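Local coordinates for uncharacterized protein (Bacillus cereus, PDB 5F2H) that is of unknown function but probably acts as a hydrolase, pairing a helical N-terminal domain with an alpha/beta-hydrolase domain of the phospholipase/carboxylesterase type, at residues 80-83 and 84-88; 111-114 and 115-118. All blocks are in the same frame, centred on the assembly; numbering follows the deposited sequence.

Interaction 1: 80-83 and 84-88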
# COMPACT_ATOMS: atom_id res chain seq x y z
N GLY B 80 34.01 11.10 27.68
CA GLY B 80 34.17 10.26 28.88
C GLY B 80 35.36 10.62 29.75
O GLY B 80 36.45 10.88 29.27
N ASN B 81 35.15 10.59 31.06
CA ASN B 81 36.21 10.93 31.97
C ASN B 81 37.30 9.91 31.89
O ASN B 81 38.47 10.26 31.74
CB ASN B 81 35.71 10.95 33.40
CG ASN B 81 36.82 11.24 34.41
OD1 ASN B 81 37.76 11.98 34.13
ND2 ASN B 81 36.67 10.72 35.60
N GLU B 82 36.91 8.64 31.99
CA GLU B 82 37.88 7.54 31.95
C GLU B 82 38.68 7.61 30.66
O GLU B 82 39.90 7.54 30.67
CB GLU B 82 37.20 6.19 32.16
CG GLU B 82 38.19 5.06 32.41
CD GLU B 82 37.56 3.78 32.96
OE1 GLU B 82 36.37 3.79 33.36
OE2 GLU B 82 38.31 2.78 33.08
N TYR B 83 37.99 7.77 29.54
CA TYR B 83 38.70 7.91 28.30
C TYR B 83 39.71 9.05 28.39
O TYR B 83 40.92 8.85 28.17
CB TYR B 83 37.73 8.19 27.17
CG TYR B 83 38.41 8.71 25.94
CD1 TYR B 83 39.11 7.87 25.08
CD2 TYR B 83 38.33 10.07 25.61
CE1 TYR B 83 39.71 8.37 23.95
CE2 TYR B 83 38.94 10.58 24.48
CZ TYR B 83 39.62 9.72 23.65
OH TYR B 83 40.21 10.22 22.51
N LEU B 84 39.23 10.23 28.72
CA LEU B 84 40.09 11.39 28.84
C LEU B 84 41.34 11.16 29.64
O LEU B 84 42.45 11.40 29.13
CB LEU B 84 39.34 12.59 29.40
CG LEU B 84 38.38 13.24 28.42
CD1 LEU B 84 37.52 14.28 29.12
CD2 LEU B 84 39.14 13.86 27.24
N ILE B 85 41.19 10.69 30.87
CA ILE B 85 42.36 10.46 31.72
C ILE B 85 43.07 9.12 31.52
O ILE B 85 44.01 8.82 32.24
CB ILE B 85 42.06 10.67 33.22
CG1 ILE B 85 41.25 9.49 33.81
CG2 ILE B 85 41.39 12.02 33.45
CD1 ILE B 85 41.03 9.60 35.29
N SER B 86 42.67 8.33 30.52
CA SER B 86 43.32 7.04 30.28
C SER B 86 43.71 6.75 28.84
O SER B 86 44.46 5.81 28.62
CB SER B 86 42.43 5.91 30.76
OG SER B 86 42.15 6.09 32.12
N ASP B 87 43.21 7.50 27.86
CA ASP B 87 43.58 7.20 26.48
C ASP B 87 45.07 7.50 26.38
O ASP B 87 45.52 8.56 26.79
CB ASP B 87 42.78 8.02 25.47
CG ASP B 87 43.03 7.57 24.01
OD1 ASP B 87 43.45 6.41 23.81
OD2 ASP B 87 42.75 8.36 23.07
N ASP B 88 45.84 6.54 25.88
CA ASP B 88 47.29 6.68 25.73
C ASP B 88 47.67 7.79 24.75
O ASP B 88 48.59 8.57 25.01
CB ASP B 88 47.89 5.35 25.28
CG ASP B 88 47.71 4.24 26.33
OD1 ASP B 88 48.22 4.38 27.47
OD2 ASP B 88 47.13 3.19 25.98
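Gly80 O takes the first backbone bond of the short helix 81-86, from Leu84 N at 2.9 Å, and the flank of the Leu84 side chain lies beside the same oxygen. Gly80 stands at the N-cap, with a backbone conformation that does not depend on glycine. One step on, Asn81 O receives Ile85 N in a nearly straight bond (N-H...O 173°), while OD1 of the Asn81 amide rests 3.7 Å from Ile85 CG2. Glu82 O draws the hydroxyl of Ser86: OG is 3.0 Å away in a weak hydrogen bond, the side chain of a small polar residue folding back on the carbonyl four residues earlier. Tyr83 closes the series. Its carbonyl oxygen accepts twice, from Asp87 N at 2.7 Å within the carbonyl plane and from Ser86 N, which sits above that plane. The tyrosine CG is anti to the backbone N (chi1 164°), which lays the ring alongside the Asp87 side chain, both pointing the same way; the carboxylate is turned 30° from the ring, with OD2 3.2 Å from CE1. A Tris molecule, probably from the crystallisation liquor, lies next to Asp87. The helix touches two longer ones of the N-terminal domain: Leu84, the buried apolar residue, packs on Cys106 of helix 97-115 with Ile85 on Val103, and Tyr83 meets Tyr52 and Ala53 of helix 44-58.

Interaction 2: 111-114 and 115-118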
# COMPACT_ATOMS: atom_id res chain seq x y z
N GLU B 111 28.73 14.08 34.21
CA GLU B 111 27.94 13.72 35.38
C GLU B 111 26.50 14.14 35.17
O GLU B 111 25.56 13.37 35.42
CB GLU B 111 28.55 14.34 36.63
CG GLU B 111 29.93 13.78 36.92
CD GLU B 111 30.61 14.42 38.10
OE1 GLU B 111 30.05 15.38 38.69
OE2 GLU B 111 31.74 13.98 38.43
N LEU B 112 26.33 15.36 34.67
CA LEU B 112 25.02 15.93 34.38
C LEU B 112 24.31 15.15 33.29
O LEU B 112 23.14 14.82 33.42
CB LEU B 112 25.19 17.37 33.88
CG LEU B 112 23.91 18.08 33.43
CD1 LEU B 112 22.85 18.11 34.53
CD2 LEU B 112 24.26 19.49 32.98
N ALA B 113 25.01 14.90 32.20
CA ALA B 113 24.45 14.17 31.08
C ALA B 113 24.04 12.76 31.44
O ALA B 113 23.06 12.26 30.89
CB ALA B 113 25.43 14.16 29.93
N LYS B 114 24.77 12.11 32.34
CA LYS B 114 24.43 10.75 32.73
C LYS B 114 23.22 10.67 33.62
O LYS B 114 22.46 9.71 33.52
CB LYS B 114 25.57 9.99 33.38
CG LYS B 114 26.72 9.62 32.46
CD LYS B 114 27.67 8.66 33.16
CE LYS B 114 28.93 8.39 32.34
NZ LYS B 114 28.69 7.74 31.02
N LYS B 115 23.06 11.60 34.55
CA LYS B 115 21.89 11.55 35.41
C LYS B 115 20.66 11.80 34.57
O LYS B 115 19.57 11.31 34.87
CB LYS B 115 21.92 12.58 36.55
CG LYS B 115 21.93 14.05 36.13
CD LYS B 115 21.66 14.98 37.31
CE LYS B 115 22.65 14.83 38.44
NZ LYS B 115 22.32 15.78 39.53
N THR B 116 20.85 12.55 33.49
CA THR B 116 19.76 12.91 32.58
C THR B 116 19.49 11.92 31.43
O THR B 116 18.65 12.19 30.57
CB THR B 116 19.96 14.34 32.02
OG1 THR B 116 21.26 14.45 31.43
CG2 THR B 116 19.85 15.35 33.13
N GLU B 117 20.18 10.79 31.39
CA GLU B 117 19.93 9.81 30.33
C GLU B 117 18.43 9.59 30.21
O GLU B 117 17.70 9.69 31.20
CB GLU B 117 20.62 8.47 30.61
CG GLU B 117 22.14 8.51 30.54
CD GLU B 117 22.81 7.15 30.74
OE1 GLU B 117 22.16 6.24 31.30
OE2 GLU B 117 24.00 6.99 30.36
N ARG B 118 17.96 9.35 28.99
CA ARG B 118 16.55 9.11 28.76
C ARG B 118 16.39 8.53 27.37
O ARG B 118 17.13 8.87 26.45
CB ARG B 118 15.70 10.39 28.88
CG ARG B 118 15.84 11.42 27.75
CD ARG B 118 14.97 12.65 28.06
NE ARG B 118 14.80 13.64 26.99
CZ ARG B 118 13.79 13.66 26.12
NH1 ARG B 118 12.85 12.71 26.11
NH2 ARG B 118 13.72 14.64 25.22
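Thr116 folds back over the last turn of helix 97-115, against the carbonyls of Leu112 and Ala113. Its CB lies 3.5 Å from Leu112 O, and from there the side chain forks. The methyl CG2 stays beside Leu112 O, at 3.3 Å. The hydroxyl, placed between the backbone N and the carbonyl carbon (chi1 54°), reaches both oxygens: OG1 is 2.8 Å from Leu112 O and 2.9 Å from Ala113 O, and its one proton may go to either. A beta-branched residue with a hydroxyl suits this place, since the hydroxyl can approach Ala113 O, whose i+4 amide is badly angled, as well as Leu112 O, which keeps its amide donor. The helical pattern itself runs out here: Lys115 N still bonds to Glu111 O and Thr116 N to Leu112 O, both from i to i+4, whereas Glu117 N makes a weak bond to Lys114 O, three residues back, as the chain leaves for the extended segment toward strand 120-124. Lys115 and Lys114, long and charged, suit the exposed surface; the Lys115 CG passes 3.1 Å from Leu112 O. Glu117 lays CG 3.2 Å from Lys114 O and sends its carboxylate to the second subunit, where OE1 forms a salt bridge with Arg181.

Interactions 1 and 2 follow one another along the chain, with centres 19 Å apart and nearest atoms about 6 Å apart, so they do not touch. Helix 97-115 joins them: its middle packs against helix 81-86 of interaction 1, and its C-terminal turn and the loop that follows make up interaction 2. A weak hydrogen bond from Asn81 N to Glu110, one residue before 111-114, brings the start of the short helix close to the end of the long one. Residues 80-88 thus lie at the surface of the helical N-terminal domain, with Leu84 turned into it, whereas 111-118 leads out of it toward the alpha/beta-hydrolase domain and, through Glu117, meets the second subunit of the assembly.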